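Local coordinates for NO-binding heme-dependent sensor protein (Shewanella oneidensis, PDB 4U9K), which probably senses nitric oxide through a bound heme, here replaced by manganese protoporphyrin IX that carries the gas on its metal, at residues F72-L77 against E143-G148. The protein carries 3 engineered substitutions. Residues are numbered along the deposited sequence; the frame is centred on the assembly and turned at random.
Sequences FLFNGL and EGLLFG. With MNH (manganese protoporphyrin IX), chain C; NO (nitric oxide), chain E.
Leu-145 and Phe-74 have the nearest CA atoms across the contact, 5.1 Å apart, where segments 72-77 of helix 62-80 and 143-148 of helix 139-152 cross at -59°. The Leu-145 CD2 methyl does most of the apolar touching: it lies 4.0 Å from Phe-74 CB and 3.9 Å from Leu-73 CG, with Leu-77 CD1 more loosely beside it. With CG of Phe-74 anti to the backbone N (chi1 -173°), the ring is carried obliquely along the Leu-145 to Gly-148 turn; CD2 sits 3.5 Å from Leu-145 O, while CD1 is 3.7 Å from Gly-148 C. Gly-148 has no side chain, and its CA lies directly against Phe-74 CB, which lets the backbones come this near. On the porphyrin side, Phe-74 CE2 meets the vinyl carbon CBB at 3.5 Å. Cutting Phe-74 back to an alanine removes the ring, which is likely to open a gap between this vinyl group and the Gly-148 backbone. Leu-73 CD2 lies 3.2 Å from NO O, on which Leu-77 CD1 and Leu-145 CD1 also converge. Nitric oxide N binds manganese at 1.6 Å, probably opposite the axial ligand His-103, and the three leucines form an apolar wall of the distal gas pocket, as in H-NOX domains.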
ATOM      1  N   PHE A  72      -3.139  -0.501  -6.491  1.00 53.64           N
ATOM      2  CA  PHE A  72      -2.430   0.081  -7.606  1.00 55.42           C
ATOM      3  C   PHE A  72      -0.953   0.367  -7.223  1.00 53.59           C
ATOM      4  O   PHE A  72      -0.040   0.213  -8.013  1.00 52.49           O
ATOM      5  CB  PHE A  72      -3.152   1.359  -8.010  1.00 56.00           C
ATOM      6  CG  PHE A  72      -2.645   1.990  -9.250  1.00 55.48           C
ATOM      7  CD1 PHE A  72      -1.630   2.925  -9.193  1.00 57.62           C
ATOM      8  CD2 PHE A  72      -3.221   1.689 -10.472  1.00 57.08           C
ATOM      9  CE1 PHE A  72      -1.169   3.548 -10.349  1.00 57.87           C
ATOM     10  CE2 PHE A  72      -2.778   2.287 -11.624  1.00 59.77           C
ATOM     11  CZ  PHE A  72      -1.746   3.229 -11.572  1.00 58.87           C
ATOM     12  N   LEU A  73      -0.755   0.778  -5.979  1.00 51.99           N
ATOM     13  CA  LEU A  73       0.564   1.134  -5.454  1.00 50.82           C
ATOM     14  C   LEU A  73       1.488  -0.085  -5.476  1.00 51.17           C
ATOM     15  O   LEU A  73       2.680   0.066  -5.770  1.00 49.66           O
ATOM     16  CB  LEU A  73       0.446   1.708  -4.019  1.00 50.69           C
ATOM     17  CG  LEU A  73       1.729   2.076  -3.271  1.00 50.33           C
ATOM     18  CD1 LEU A  73       2.579   3.146  -4.001  1.00 49.79           C
ATOM     19  CD2 LEU A  73       1.395   2.539  -1.878  1.00 49.40           C
ATOM     20  N   PHE A  74       0.961  -1.290  -5.201  1.00 49.91           N
ATOM     21  CA  PHE A  74       1.850  -2.434  -5.185  1.00 49.83           C
ATOM     22  C   PHE A  74       2.503  -2.596  -6.532  1.00 50.70           C
ATOM     23  O   PHE A  74       3.686  -2.809  -6.621  1.00 49.08           O
ATOM     24  CB  PHE A  74       1.186  -3.741  -4.857  1.00 49.90           C
ATOM     25  CG  PHE A  74       2.168  -4.852  -4.693  1.00 49.39           C
ATOM     26  CD1 PHE A  74       2.594  -5.567  -5.779  1.00 49.78           C
ATOM     27  CD2 PHE A  74       2.739  -5.103  -3.456  1.00 49.22           C
ATOM     28  CE1 PHE A  74       3.524  -6.549  -5.649  1.00 49.08           C
ATOM     29  CE2 PHE A  74       3.671  -6.085  -3.293  1.00 47.57           C
ATOM     30  CZ  PHE A  74       4.081  -6.823  -4.396  1.00 48.03           C
ATOM     31  N   ASN A  75       1.728  -2.514  -7.587  1.00 50.20           N
ATOM     32  CA  ASN A  75       2.290  -2.743  -8.904  1.00 52.19           C
ATOM     33  C   ASN A  75       3.248  -1.632  -9.219  1.00 52.39           C
ATOM     34  O   ASN A  75       4.271  -1.852  -9.862  1.00 51.93           O
ATOM     35  CB  ASN A  75       1.190  -2.824  -9.950  1.00 56.34           C
ATOM     36  CG  ASN A  75       1.715  -2.993 -11.346  1.00 60.67           C
ATOM     37  OD1 ASN A  75       2.718  -3.702 -11.589  1.00 60.35           O
ATOM     38  ND2 ASN A  75       1.066  -2.307 -12.303  1.00 62.38           N
ATOM     39  N   GLY A  76       2.979  -0.436  -8.720  1.00 51.19           N
ATOM     40  CA  GLY A  76       3.792   0.709  -9.086  1.00 50.78           C
ATOM     41  C   GLY A  76       5.121   0.671  -8.362  1.00 50.51           C
ATOM     42  O   GLY A  76       6.161   1.128  -8.939  1.00 51.51           O
ATOM     43  N   LEU A  77       5.102   0.153  -7.124  1.00 49.42           N
ATOM     44  CA  LEU A  77       6.326  -0.112  -6.380  1.00 48.51           C
ATOM     45  C   LEU A  77       7.097  -1.258  -6.975  1.00 51.88           C
ATOM     46  O   LEU A  77       8.309  -1.120  -7.160  1.00 51.18           O
ATOM     47  CB  LEU A  77       6.089  -0.419  -4.922  1.00 47.04           C
ATOM     48  CG  LEU A  77       5.609   0.785  -4.109  1.00 49.56           C
ATOM     49  CD1 LEU A  77       5.165   0.325  -2.756  1.00 47.52           C
ATOM     50  CD2 LEU A  77       6.639   1.835  -3.975  1.00 50.34           C
ATOM     51  N   GLU A 143      -4.069  -3.197   3.224  1.00 45.96           N
ATOM     52  CA  GLU A 143      -4.964  -4.197   2.588  1.00 49.08           C
ATOM     53  C   GLU A 143      -4.869  -4.156   1.070  1.00 48.69           C
ATOM     54  O   GLU A 143      -4.710  -5.169   0.412  1.00 48.43           O
ATOM     55  CB  GLU A 143      -6.425  -3.989   2.970  1.00 47.80           C
ATOM     56  CG  GLU A 143      -6.857  -4.678   4.217  1.00 52.17           C
ATOM     57  CD  GLU A 143      -8.378  -4.844   4.312  1.00 49.70           C
ATOM     58  OE1 GLU A 143      -8.874  -4.476   5.412  1.00 50.36           O
ATOM     59  OE2 GLU A 143      -9.070  -5.312   3.362  1.00 54.42           O
ATOM     60  N   GLY A 144      -4.985  -2.973   0.516  1.00 48.30           N
ATOM     61  CA  GLY A 144      -4.772  -2.802  -0.904  1.00 48.57           C
ATOM     62  C   GLY A 144      -3.452  -3.409  -1.353  1.00 48.21           C
ATOM     63  O   GLY A 144      -3.417  -4.182  -2.333  1.00 49.27           O
ATOM     64  N   LEU A 145      -2.357  -3.076  -0.658  1.00 48.09           N
ATOM     65  CA  LEU A 145      -1.035  -3.591  -1.083  1.00 47.29           C
ATOM     66  C   LEU A 145      -1.008  -5.119  -1.062  1.00 48.57           C
ATOM     67  O   LEU A 145      -0.368  -5.723  -1.913  1.00 47.67           O
ATOM     68  CB  LEU A 145       0.094  -3.047  -0.197  1.00 44.38           C
ATOM     69  CG  LEU A 145       0.303  -1.571  -0.480  1.00 45.37           C
ATOM     70  CD1 LEU A 145       0.794  -0.835   0.766  1.00 46.46           C
ATOM     71  CD2 LEU A 145       1.263  -1.386  -1.599  1.00 46.86           C
ATOM     72  N   LEU A 146      -1.710  -5.728  -0.100  1.00 46.38           N
ATOM     73  CA  LEU A 146      -1.723  -7.179  -0.006  1.00 47.85           C
ATOM     74  C   LEU A 146      -2.499  -7.742  -1.165  1.00 49.24           C
ATOM     75  O   LEU A 146      -2.108  -8.753  -1.716  1.00 49.17           O
ATOM     76  CB  LEU A 146      -2.278  -7.669   1.305  1.00 46.09           C
ATOM     77  CG  LEU A 146      -1.335  -7.340   2.451  1.00 46.88           C
ATOM     78  CD1 LEU A 146      -2.066  -7.431   3.715  1.00 46.73           C
ATOM     79  CD2 LEU A 146      -0.163  -8.259   2.511  1.00 45.72           C
ATOM     80  N   PHE A 147      -3.556  -7.052  -1.580  1.00 49.19           N
ATOM     81  CA  PHE A 147      -4.341  -7.525  -2.713  1.00 52.33           C
ATOM     82  C   PHE A 147      -3.529  -7.365  -3.974  1.00 51.88           C
ATOM     83  O   PHE A 147      -3.670  -8.159  -4.914  1.00 53.44           O
ATOM     84  CB  PHE A 147      -5.699  -6.794  -2.843  1.00 52.18           C
ATOM     85  CG  PHE A 147      -6.733  -7.312  -1.898  1.00 53.33           C
ATOM     86  CD1 PHE A 147      -7.376  -8.482  -2.140  1.00 54.58           C
ATOM     87  CD2 PHE A 147      -7.041  -6.637  -0.737  1.00 52.02           C
ATOM     88  CE1 PHE A 147      -8.294  -8.942  -1.256  1.00 56.27           C
ATOM     89  CE2 PHE A 147      -7.973  -7.113   0.126  1.00 53.95           C
ATOM     90  CZ  PHE A 147      -8.579  -8.258  -0.132  1.00 54.31           C
ATOM     91  N   GLY A 148      -2.666  -6.353  -4.001  1.00 52.81           N
ATOM     92  CA  GLY A 148      -1.782  -6.121  -5.146  1.00 54.41           C
ATOM     93  C   GLY A 148      -0.722  -7.211  -5.255  1.00 51.81           C
ATOM     94  O   GLY A 148      -0.454  -7.779  -6.323  1.00 54.05           O
TER
HETATM   95 MN   MNH C 201       5.399  -0.449   1.634  1.00 47.39          MN
HETATM   96  CHA MNH C 201       5.125   2.447   2.812  1.00 47.30           C
HETATM   97  CHB MNH C 201       2.980  -1.515   3.581  1.00 46.82           C
HETATM   98  CHC MNH C 201       5.308  -3.358  -0.032  1.00 47.99           C
HETATM   99  CHD MNH C 201       8.012   0.370  -0.029  1.00 47.21           C
HETATM  100  NA  MNH C 201       4.355   0.351   3.288  1.00 46.84           N
HETATM  101  C1A MNH C 201       4.143   1.717   3.424  1.00 46.72           C
HETATM  102  C2A MNH C 201       2.898   2.021   4.136  1.00 45.66           C
HETATM  103  C3A MNH C 201       2.241   0.851   4.327  1.00 45.07           C
HETATM  104  C4A MNH C 201       3.135  -0.148   3.761  1.00 46.21           C
HETATM  105  CMA MNH C 201       0.908   0.494   4.927  1.00 43.92           C
HETATM  106  CAA MNH C 201       2.433   3.472   4.490  1.00 45.19           C
HETATM  107  CBA MNH C 201       3.040   4.048   5.761  1.00 47.17           C
HETATM  108  CGA MNH C 201       2.699   3.566   7.147  1.00 48.15           C
HETATM  109  O1A MNH C 201       3.307   4.052   8.135  1.00 51.60           O
HETATM  110  O2A MNH C 201       1.773   2.707   7.133  1.00 46.30           O
HETATM  111  NB  MNH C 201       4.342  -2.358   1.936  1.00 47.08           N
HETATM  112  C1B MNH C 201       3.239  -2.609   2.741  1.00 47.06           C
HETATM  113  C2B MNH C 201       2.636  -3.924   2.614  1.00 47.43           C
HETATM  114  C3B MNH C 201       3.387  -4.310   1.533  1.00 47.92           C
HETATM  115  C4B MNH C 201       4.384  -3.415   1.054  1.00 47.56           C
HETATM  116  CMB MNH C 201       1.482  -4.469   3.468  1.00 47.45           C
HETATM  117  CAB MNH C 201       3.257  -5.633   0.825  1.00 48.91           C
HETATM  118  CBB MNH C 201       2.306  -6.314  -0.108  1.00 50.46           C
HETATM  119  NC  MNH C 201       6.588  -1.442   0.097  1.00 47.30           N
HETATM  120  C1C MNH C 201       6.327  -2.611  -0.594  1.00 47.93           C
HETATM  121  C2C MNH C 201       7.239  -2.766  -1.716  1.00 48.62           C
HETATM  122  C3C MNH C 201       8.000  -1.661  -1.676  1.00 47.99           C
HETATM  123  C4C MNH C 201       7.642  -0.850  -0.556  1.00 47.39           C
HETATM  124  CMC MNH C 201       7.251  -3.941  -2.687  1.00 50.45           C
HETATM  125  CAC MNH C 201       9.141  -1.262  -2.555  1.00 48.28           C
HETATM  126  CBC MNH C 201      10.465  -1.901  -2.416  1.00 48.51           C
HETATM  127  ND  MNH C 201       6.624   1.242   1.543  1.00 47.51           N
HETATM  128  C1D MNH C 201       7.657   1.528   0.653  1.00 47.63           C
HETATM  129  C2D MNH C 201       7.995   2.952   0.661  1.00 47.86           C
HETATM  130  C3D MNH C 201       7.176   3.468   1.600  1.00 48.13           C
HETATM  131  C4D MNH C 201       6.276   2.468   2.063  1.00 47.91           C
HETATM  132  CMD MNH C 201       9.067   3.643  -0.150  1.00 48.64           C
HETATM  133  CAD MNH C 201       7.035   4.935   1.946  1.00 48.55           C
HETATM  134  CBD MNH C 201       7.754   5.414   3.184  1.00 51.73           C
HETATM  135  CGD MNH C 201       7.701   6.944   3.217  1.00 52.42           C
HETATM  136  O1D MNH C 201       6.842   7.518   2.484  1.00 50.37           O
HETATM  137  O2D MNH C 201       8.542   7.629   3.917  1.00 55.88           O
HETATM  138  N    NO E 203       4.393   0.194   0.628  1.00 47.78           N
HETATM  139  O    NO E 203       3.495   1.081   0.056  1.00 70.23           O